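PDB 5ZNT: chitin deacetylase from Bombyx mori, which hydrolyses the N-acetamido groups of N-acetyl-D-glucosamine residues in chitin, a zinc-dependent deacetylation that yields chitosan and acetate. Local coordinates for residues 48-51 with 52-55; 83-86 with 87-90; 293-296 with 297-300; 282-285 with 286-290. All blocks are in the same frame, centred on the assembly; numbering follows the deposited sequence. Where two conformers were deposited one is given.

Contact 1: residues 48-51 with 52-55; sequences INNN and NIEL. With NAG (2-acetamido-2-deoxy-beta-D-glucopyranose), chain B.
Asn49 O accepts the backbone N-H of Asn52 at 2.9 Å, nearly straight at 169°, and more weakly that of Ile53, which closes the chain into a tight turn just ahead of helix 53-59. The side chain of Asn52 folds back over this turn. With CG lodged between its own N and carbonyl carbon (chi1 47°), OD1 is turned back to the backbone N-H of Asn49, tilted from the carbonyl plane, and accepts it at 3.1 Å, while ND2 turns to Ala47 O, so both ends of the amide are engaged. Replacing Asn52 by an alanine removes both bonds, and would probably leave Asn49 N and Ala47 O without these mates and the turn freer to shift. Asn49 contributes a bond of its own, its OD1 receiving Asn51 N at 2.8 Å. Its amide plane lies only 9° from that of Asn52, although the two side chains cross at about a right angle. On the sugar side, Ile53 CD1 packs 3.3 Å from Asn50 OD1, and Asn50 ND2 comes within 3.0 Å of O7 of the N-acetylglucosamine. An Asx turn at Asn49 thus leads from strand 38-45, whose loop carries the zinc ligand Asp46, into helix 53-59 of this deacetylase part of the protein, beside the glycan.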
# COMPACT_ATOMS: atom_id res chain seq x y z
N ILE A 48 4.18 -11.59 6.00
CA ILE A 48 4.14 -12.48 4.89
C ILE A 48 4.79 -13.75 5.43
O ILE A 48 5.91 -13.74 5.78
CB ILE A 48 4.92 -11.98 3.67
CG1 ILE A 48 4.28 -10.73 3.12
CG2 ILE A 48 5.00 -13.08 2.66
CD1 ILE A 48 4.92 -10.24 1.90
N ASN A 49 4.08 -14.85 5.46
CA ASN A 49 4.63 -16.10 5.99
C ASN A 49 3.73 -17.24 5.54
O ASN A 49 2.85 -17.06 4.70
CB ASN A 49 4.79 -16.04 7.53
CG ASN A 49 3.48 -15.77 8.25
OD1 ASN A 49 2.41 -16.13 7.79
ND2 ASN A 49 3.57 -15.16 9.43
N ASN A 50 3.93 -18.43 6.12
CA ASN A 50 3.18 -19.57 5.62
C ASN A 50 1.69 -19.48 5.95
O ASN A 50 0.92 -20.32 5.48
CB ASN A 50 3.80 -20.88 6.13
CG ASN A 50 4.92 -21.40 5.23
OD1 ASN A 50 5.06 -20.95 4.08
ND2 ASN A 50 5.71 -22.35 5.73
N ASN A 51 1.25 -18.50 6.74
CA ASN A 51 -0.19 -18.29 6.85
C ASN A 51 -0.81 -17.82 5.53
O ASN A 51 -2.03 -17.99 5.36
CB ASN A 51 -0.54 -17.24 7.92
CG ASN A 51 -0.06 -17.61 9.34
OD1 ASN A 51 0.47 -18.69 9.59
ND2 ASN A 51 -0.23 -16.68 10.26
N ASN A 52 -0.03 -17.22 4.63
CA ASN A 52 -0.62 -16.61 3.43
C ASN A 52 0.19 -16.80 2.14
O ASN A 52 -0.28 -16.37 1.08
CB ASN A 52 -0.85 -15.10 3.66
CG ASN A 52 0.36 -14.40 4.29
OD1 ASN A 52 1.48 -14.52 3.81
ND2 ASN A 52 0.12 -13.67 5.38
N ILE A 53 1.34 -17.48 2.17
CA ILE A 53 2.17 -17.59 0.97
C ILE A 53 1.42 -18.34 -0.13
O ILE A 53 1.44 -17.93 -1.30
CB ILE A 53 3.52 -18.26 1.32
CG1 ILE A 53 4.47 -17.23 2.01
CG2 ILE A 53 4.16 -18.86 0.06
CD1 ILE A 53 5.63 -17.88 2.87
N GLU A 54 0.69 -19.39 0.24
CA GLU A 54 -0.07 -20.13 -0.77
C GLU A 54 -1.25 -19.32 -1.30
O GLU A 54 -1.60 -19.44 -2.48
CB GLU A 54 -0.56 -21.46 -0.18
CG GLU A 54 0.54 -22.49 0.00
CD GLU A 54 1.18 -22.91 -1.32
OE1 GLU A 54 0.45 -23.50 -2.16
OE2 GLU A 54 2.39 -22.63 -1.51
N LEU A 55 -1.91 -18.54 -0.44
CA LEU A 55 -2.96 -17.65 -0.94
C LEU A 55 -2.41 -16.72 -2.03
O LEU A 55 -3.05 -16.54 -3.08
CB LEU A 55 -3.55 -16.83 0.20
CG LEU A 55 -4.49 -15.71 -0.26
CD1 LEU A 55 -5.84 -16.27 -0.70
CD2 LEU A 55 -4.67 -14.66 0.80
C1 NAG B . 9.62 -19.11 3.85
C2 NAG B . 9.07 -20.52 3.96
C3 NAG B . 9.79 -21.42 2.96
C4 NAG B . 9.74 -20.82 1.55
C5 NAG B . 10.14 -19.35 1.58
C6 NAG B . 9.92 -18.64 0.26
C7 NAG B . 8.36 -20.76 6.31
C8 NAG B . 8.61 -21.49 7.60
N2 NAG B . 9.18 -21.07 5.30
O3 NAG B . 9.17 -22.70 3.00
O4 NAG B . 10.76 -21.37 0.73
O5 NAG B . 9.39 -18.64 2.57
O6 NAG B . 8.59 -18.81 -0.18
O7 NAG B . 7.47 -19.91 6.19
O HOH W 1 0.79 -20.83 2.78
O HOH W 2 -2.18 -19.30 2.38

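Contact 2: residues 83-86 with 87-90; sequences TNYS and AVQE. With NAG (2-acetamido-2-deoxy-beta-D-glucopyranose), chain B.
Thr83 CG2 and Val88 CG2 press together at 3.5 Å, tighter than an ordinary methyl contact, where the two side chains cross at about a right angle. The same Thr83 methyl sits over the centre of one face of the Tyr85 ring, 3.5 Å above its plane, while Thr83 OG1 is bonded to Ser79 O. Helix 117-134 packs against Tyr85, whose hydroxyl is bonded to His80. Between this core and the sugar stands Asn84, the N-cap of helix 85-93, the helix of a beta-alpha-beta unit that joins strands 75-78 and 97-100. Asn84 CG lies opposite the backbone N (chi1 173°), and OD1 receives Ala87 N at 3.0 Å, the donor standing well above the carbonyl plane. The other end of the amide is glycosylated: ND2 is linked to C1 of the N-acetylglucosamine and also donates to the sugar's O7 at 2.8 Å. The sugar lies looser on the protein, its O5 at 3.6 Å from Ala87 CB. Water takes over beyond Ser86, one molecule bonding Gln89 OE1 at 2.7 Å and reaching Ser86 OG only weakly, while Glu90, bent at its second torsion, turns its carboxylate to Arg93 in a salt bridge.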
# COMPACT_ATOMS: atom_id res chain seq x y z
N THR A 83 7.50 -12.51 10.06
CA THR A 83 7.61 -12.44 8.61
C THR A 83 8.72 -13.36 8.12
O THR A 83 9.73 -13.55 8.80
CB THR A 83 7.85 -11.00 8.18
OG1 THR A 83 6.58 -10.36 8.19
CG2 THR A 83 8.48 -10.88 6.77
N ASN A 84 8.48 -13.98 6.97
CA ASN A 84 9.44 -14.84 6.29
C ASN A 84 10.13 -13.99 5.23
O ASN A 84 9.51 -13.63 4.22
CB ASN A 84 8.67 -16.02 5.72
CG ASN A 84 9.49 -16.93 4.84
OD1 ASN A 84 10.54 -16.57 4.29
ND2 ASN A 84 9.00 -18.14 4.70
N TYR A 85 11.39 -13.63 5.46
CA TYR A 85 12.05 -12.68 4.57
C TYR A 85 12.52 -13.30 3.26
O TYR A 85 12.73 -12.54 2.30
CB TYR A 85 13.21 -11.98 5.30
CG TYR A 85 12.61 -10.98 6.26
CD1 TYR A 85 12.23 -9.70 5.83
CD2 TYR A 85 12.34 -11.36 7.58
CE1 TYR A 85 11.65 -8.80 6.71
CE2 TYR A 85 11.75 -10.47 8.47
CZ TYR A 85 11.38 -9.21 8.02
OH TYR A 85 10.80 -8.38 8.91
N SER A 86 12.65 -14.63 3.18
CA SER A 86 12.83 -15.27 1.87
C SER A 86 11.59 -15.10 1.02
O SER A 86 11.68 -14.94 -0.20
CB SER A 86 13.10 -16.76 2.04
OG SER A 86 14.33 -16.93 2.69
N ALA A 87 10.41 -15.18 1.65
CA ALA A 87 9.16 -15.00 0.93
C ALA A 87 8.99 -13.55 0.48
O ALA A 87 8.52 -13.29 -0.64
CB ALA A 87 7.98 -15.44 1.79
N VAL A 88 9.33 -12.60 1.36
CA VAL A 88 9.34 -11.19 0.98
C VAL A 88 10.24 -10.99 -0.24
O VAL A 88 9.87 -10.32 -1.21
CB VAL A 88 9.80 -10.32 2.17
CG1 VAL A 88 10.08 -8.91 1.74
CG2 VAL A 88 8.73 -10.31 3.33
N GLN A 89 11.42 -11.60 -0.21
CA GLN A 89 12.38 -11.48 -1.31
C GLN A 89 11.81 -12.04 -2.60
O GLN A 89 11.98 -11.46 -3.67
CB GLN A 89 13.67 -12.20 -0.94
CG GLN A 89 14.76 -12.15 -2.02
CD GLN A 89 16.04 -12.85 -1.56
OE1 GLN A 89 16.00 -13.79 -0.77
NE2 GLN A 89 17.16 -12.40 -2.08
N GLU A 90 11.11 -13.17 -2.51
CA GLU A 90 10.56 -13.80 -3.70
C GLU A 90 9.39 -12.99 -4.26
O GLU A 90 9.26 -12.82 -5.48
CB GLU A 90 10.14 -15.23 -3.37
CG GLU A 90 9.48 -15.97 -4.51
CD GLU A 90 10.45 -16.31 -5.64
OE1 GLU A 90 9.96 -16.89 -6.64
OE2 GLU A 90 11.67 -16.01 -5.56
C1 NAG B . 9.62 -19.11 3.85
C2 NAG B . 9.07 -20.52 3.96
C3 NAG B . 9.79 -21.42 2.96
C4 NAG B . 9.74 -20.82 1.55
C5 NAG B . 10.14 -19.35 1.58
C6 NAG B . 9.92 -18.64 0.26
C7 NAG B . 8.36 -20.76 6.31
C8 NAG B . 8.61 -21.49 7.60
N2 NAG B . 9.18 -21.07 5.30
O3 NAG B . 9.17 -22.70 3.00
O4 NAG B . 10.76 -21.37 0.73
O5 NAG B . 9.39 -18.64 2.57
O6 NAG B . 8.59 -18.81 -0.18
O7 NAG B . 7.47 -19.91 6.19
O HOH W 3 15.91 -13.94 1.97
O HOH W 4 14.05 -15.84 -1.44

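Contact 3: residues 293-296 with 297-300; sequences QSHN and DVYF
Asp297 OD1 accepts the ND1-H of His295 at 2.9 Å with an angle of 153° at the hydrogen, the one direct hydrogen bond between the two segments. The oxygen uses its syn lone pair and meets the imidazole at its edge, in the ring plane. Ring and carboxylate are nearly coplanar, their planes 17° apart, a pairing that fixes the rotation of the imidazole and is consistent with a proton on ND1. Asp297 reaches back because its CG sits between the backbone N and the carbonyl carbon (chi1 54°). The second oxygen, OD2, is bonded to Tyr258 OH and has a long, weak ion pair with Arg262, so the carboxylate is held at both ends; the nearby positive charge probably favours its ionised form. Beside this polar pair lies an apolar one, with Val298 CG2 packed 3.5 Å from His295 CB and also against the near part of the ring. A leucine in place of His295 would probably leave Asp297 OD1 without its donor and the carboxylate freer to turn. A water ties the backbone across the bend, donating to His295 O at 2.7 Å and to Val298 O at 2.8 Å. His295 is the first residue to depart from helical geometry after helix 278-294, and its ring meets Phe254 and Tyr258 of helix 243-258 edge-to-face. Past the bend the chain enters strand 298-300, which runs parallel to strand 38-45, with Val298 packed on Gln38 and Ile40 of that strand and on Ile291 of the preceding helix.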
# COMPACT_ATOMS: atom_id res chain seq x y z
N GLN A 293 -10.76 -9.44 -18.37
CA GLN A 293 -11.16 -9.85 -19.72
C GLN A 293 -11.92 -8.74 -20.44
O GLN A 293 -11.75 -8.53 -21.65
CB GLN A 293 -11.99 -11.13 -19.68
CG GLN A 293 -12.28 -11.75 -21.06
CD GLN A 293 -13.42 -11.07 -21.80
OE1 GLN A 293 -14.35 -10.56 -21.17
NE2 GLN A 293 -13.36 -11.06 -23.15
N SER A 294 -12.75 -8.00 -19.71
CA SER A 294 -13.66 -7.06 -20.35
C SER A 294 -13.07 -5.66 -20.50
O SER A 294 -13.65 -4.85 -21.23
CB SER A 294 -14.98 -6.99 -19.57
OG SER A 294 -14.81 -6.42 -18.29
N HIS A 295 -11.94 -5.36 -19.88
CA HIS A 295 -11.40 -4.01 -19.88
C HIS A 295 -10.00 -4.00 -20.46
O HIS A 295 -9.08 -4.61 -19.89
CB HIS A 295 -11.38 -3.41 -18.47
CG HIS A 295 -12.71 -2.89 -18.04
ND1 HIS A 295 -13.10 -1.59 -18.24
CD2 HIS A 295 -13.77 -3.52 -17.45
CE1 HIS A 295 -14.33 -1.42 -17.78
NE2 HIS A 295 -14.76 -2.57 -17.31
N ASN A 296 -9.83 -3.29 -21.57
CA ASN A 296 -8.49 -3.01 -22.06
C ASN A 296 -7.90 -1.76 -21.42
O ASN A 296 -6.77 -1.40 -21.74
CB ASN A 296 -8.50 -2.87 -23.60
CG ASN A 296 -9.36 -1.72 -24.10
OD1 ASN A 296 -9.77 -0.84 -23.35
ND2 ASN A 296 -9.63 -1.72 -25.41
N ASP A 297 -8.64 -1.13 -20.49
CA ASP A 297 -8.24 0.16 -19.92
C ASP A 297 -8.12 0.12 -18.40
O ASP A 297 -8.18 1.17 -17.75
CB ASP A 297 -9.23 1.25 -20.35
CG ASP A 297 -10.67 0.89 -20.01
OD1 ASP A 297 -10.92 -0.23 -19.51
OD2 ASP A 297 -11.58 1.73 -20.26
N VAL A 298 -7.95 -1.07 -17.81
CA VAL A 298 -7.84 -1.24 -16.36
C VAL A 298 -6.50 -1.93 -16.07
O VAL A 298 -6.21 -2.97 -16.66
CB VAL A 298 -9.02 -2.06 -15.79
CG1 VAL A 298 -8.76 -2.47 -14.31
CG2 VAL A 298 -10.33 -1.27 -15.89
N TYR A 299 -5.71 -1.35 -15.17
CA TYR A 299 -4.40 -1.88 -14.79
C TYR A 299 -4.33 -2.08 -13.28
O TYR A 299 -4.59 -1.15 -12.52
CB TYR A 299 -3.27 -0.94 -15.19
CG TYR A 299 -2.90 -0.97 -16.66
CD1 TYR A 299 -3.72 -0.36 -17.61
CD2 TYR A 299 -1.73 -1.59 -17.08
CE1 TYR A 299 -3.38 -0.38 -18.97
CE2 TYR A 299 -1.38 -1.61 -18.43
CZ TYR A 299 -2.21 -1.00 -19.36
OH TYR A 299 -1.85 -1.02 -20.68
N PHE A 300 -3.96 -3.29 -12.86
CA PHE A 300 -3.63 -3.58 -11.46
C PHE A 300 -2.14 -3.34 -11.28
O PHE A 300 -1.32 -4.09 -11.81
CB PHE A 300 -4.00 -5.02 -11.10
CG PHE A 300 -5.47 -5.30 -11.16
CD1 PHE A 300 -6.09 -5.55 -12.38
CD2 PHE A 300 -6.24 -5.31 -10.00
CE1 PHE A 300 -7.45 -5.80 -12.44
CE2 PHE A 300 -7.61 -5.58 -10.06
CZ PHE A 300 -8.21 -5.81 -11.28
O HOH W 5 -7.76 -5.13 -17.60

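Contact 4: residues 282-285 with 286-290; sequences EAFL and YWIDE
This is an intrahelical contact in the middle of helix 278-294, where side chains three and four residues apart pack along the buried side of the helix. Its main element is a CH-pi contact: Ile288 CD1 stands over one face of the Phe284 ring, 3.6 Å from the centroid and 19° off the normal. The methyl is displaced toward the rim and comes nearest to CZ, at 3.4 Å. CG of Phe284, opposite the backbone N (chi1 -177°), carries the ring out from the helix, and the Ile288 side chain leans back one turn to place CD1 over its face. Trp287 joins the cluster obliquely, its CE3 lying 4.2 Å from Phe284 CE1. Leu285 runs side by side with Ile288, both pointing the same way, and its CD2 touches Ile288 CD1 at 4.1 Å; that one methyl thus bridges an aromatic and an aliphatic neighbour. Beneath the side chains, successive i to i+4 backbone bonds keep the turns regular, as in Ile288 N to Phe284 O at 2.9 Å and 172°. Asp289 OD1 forms a salt bridge with Arg64. Phe284 and Trp287 pack between helix 243-258, through Phe246, Leu250 and Phe254, and strand 38-45, through Ile42 and Ile40, while Leu285 leans on Glu58 and Ile59 of helix 53-59.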
# COMPACT_ATOMS: atom_id res chain seq x y z
N GLU A 282 -13.24 -16.45 -3.62
CA GLU A 282 -13.82 -16.88 -4.89
C GLU A 282 -14.46 -15.71 -5.63
O GLU A 282 -14.26 -15.54 -6.83
CB GLU A 282 -14.84 -17.99 -4.66
CG GLU A 282 -15.66 -18.32 -5.91
CD GLU A 282 -16.64 -19.46 -5.70
OE1 GLU A 282 -16.23 -20.53 -5.20
OE2 GLU A 282 -17.83 -19.27 -6.01
N ALA A 283 -15.21 -14.87 -4.91
CA ALA A 283 -15.82 -13.70 -5.53
C ALA A 283 -14.77 -12.71 -6.02
O ALA A 283 -14.92 -12.10 -7.08
CB ALA A 283 -16.79 -13.04 -4.55
N PHE A 284 -13.69 -12.55 -5.25
CA PHE A 284 -12.65 -11.60 -5.63
C PHE A 284 -11.97 -12.04 -6.93
O PHE A 284 -11.74 -11.23 -7.83
CB PHE A 284 -11.63 -11.49 -4.50
CG PHE A 284 -10.53 -10.49 -4.75
CD1 PHE A 284 -10.82 -9.22 -5.24
CD2 PHE A 284 -9.22 -10.81 -4.48
CE1 PHE A 284 -9.81 -8.29 -5.46
CE2 PHE A 284 -8.20 -9.89 -4.69
CZ PHE A 284 -8.50 -8.63 -5.19
N LEU A 285 -11.60 -13.31 -7.01
CA LEU A 285 -10.95 -13.81 -8.21
C LEU A 285 -11.90 -13.78 -9.41
O LEU A 285 -11.49 -13.39 -10.52
CB LEU A 285 -10.42 -15.22 -7.96
CG LEU A 285 -9.34 -15.24 -6.87
CD1 LEU A 285 -8.76 -16.63 -6.71
CD2 LEU A 285 -8.24 -14.21 -7.19
N TYR A 286 -13.15 -14.17 -9.21
CA TYR A 286 -14.14 -14.04 -10.28
C TYR A 286 -14.18 -12.61 -10.79
O TYR A 286 -14.14 -12.37 -12.01
CB TYR A 286 -15.51 -14.48 -9.77
CG TYR A 286 -16.57 -14.49 -10.85
CD1 TYR A 286 -17.20 -13.31 -11.24
CD2 TYR A 286 -16.93 -15.66 -11.49
CE1 TYR A 286 -18.16 -13.30 -12.23
CE2 TYR A 286 -17.90 -15.67 -12.49
CZ TYR A 286 -18.50 -14.48 -12.86
OH TYR A 286 -19.46 -14.47 -13.86
N TRP A 287 -14.26 -11.65 -9.87
CA TRP A 287 -14.30 -10.24 -10.24
C TRP A 287 -13.05 -9.83 -11.01
O TRP A 287 -13.15 -9.19 -12.07
CB TRP A 287 -14.47 -9.39 -8.98
CG TRP A 287 -14.52 -7.93 -9.28
CD1 TRP A 287 -15.61 -7.23 -9.75
CD2 TRP A 287 -13.46 -6.98 -9.13
NE1 TRP A 287 -15.28 -5.91 -9.91
CE2 TRP A 287 -13.97 -5.73 -9.54
CE3 TRP A 287 -12.12 -7.06 -8.70
CZ2 TRP A 287 -13.21 -4.57 -9.53
CZ3 TRP A 287 -11.36 -5.90 -8.69
CH2 TRP A 287 -11.91 -4.67 -9.12
N ILE A 288 -11.87 -10.13 -10.47
CA ILE A 288 -10.61 -9.80 -11.14
C ILE A 288 -10.61 -10.35 -12.57
O ILE A 288 -10.24 -9.66 -13.52
CB ILE A 288 -9.41 -10.36 -10.37
CG1 ILE A 288 -9.18 -9.58 -9.08
CG2 ILE A 288 -8.16 -10.28 -11.22
CD1 ILE A 288 -8.06 -10.21 -8.22
N ASP A 289 -10.96 -11.62 -12.72
CA ASP A 289 -10.89 -12.24 -14.03
C ASP A 289 -11.92 -11.62 -14.98
O ASP A 289 -11.64 -11.39 -16.16
CB ASP A 289 -11.12 -13.74 -13.90
CG ASP A 289 -9.95 -14.45 -13.24
OD1 ASP A 289 -8.81 -13.93 -13.29
OD2 ASP A 289 -10.19 -15.54 -12.70
N GLU A 290 -13.10 -11.29 -14.46
CA GLU A 290 -14.12 -10.64 -15.26
C GLU A 290 -13.69 -9.23 -15.68
O GLU A 290 -13.89 -8.83 -16.84
CB GLU A 290 -15.43 -10.61 -14.49
CG GLU A 290 -16.58 -10.03 -15.31
CD GLU A 290 -17.88 -10.09 -14.57
OE1 GLU A 290 -17.96 -9.50 -13.47
OE2 GLU A 290 -18.82 -10.75 -15.08

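How the contacts relate
Contacts 1 and 2 form one neighbourhood, their centres 10 Å apart: Ile48 O probably accepts the backbone N-H of Asn84 at 2.8 Å, Ile53 CD1 packs on Ala87 CB at 3.6 Å, and both flank the same N-acetylglucosamine. Both lie near the zinc site: the side chains of Asn52 and Thr83 are each about 7 Å from that of the zinc ligand Asp46 and about 11 Å from the zinc ion. Contacts 3 and 4 share helix 278-294, with centres 13 Å apart, and meet where Phe300 CE2 touches Trp287 CZ3 at 4.0 Å. This second pair lies away from the zinc and glycan sites; the nearest atoms of contacts 1 and 4 are about 7 Å apart.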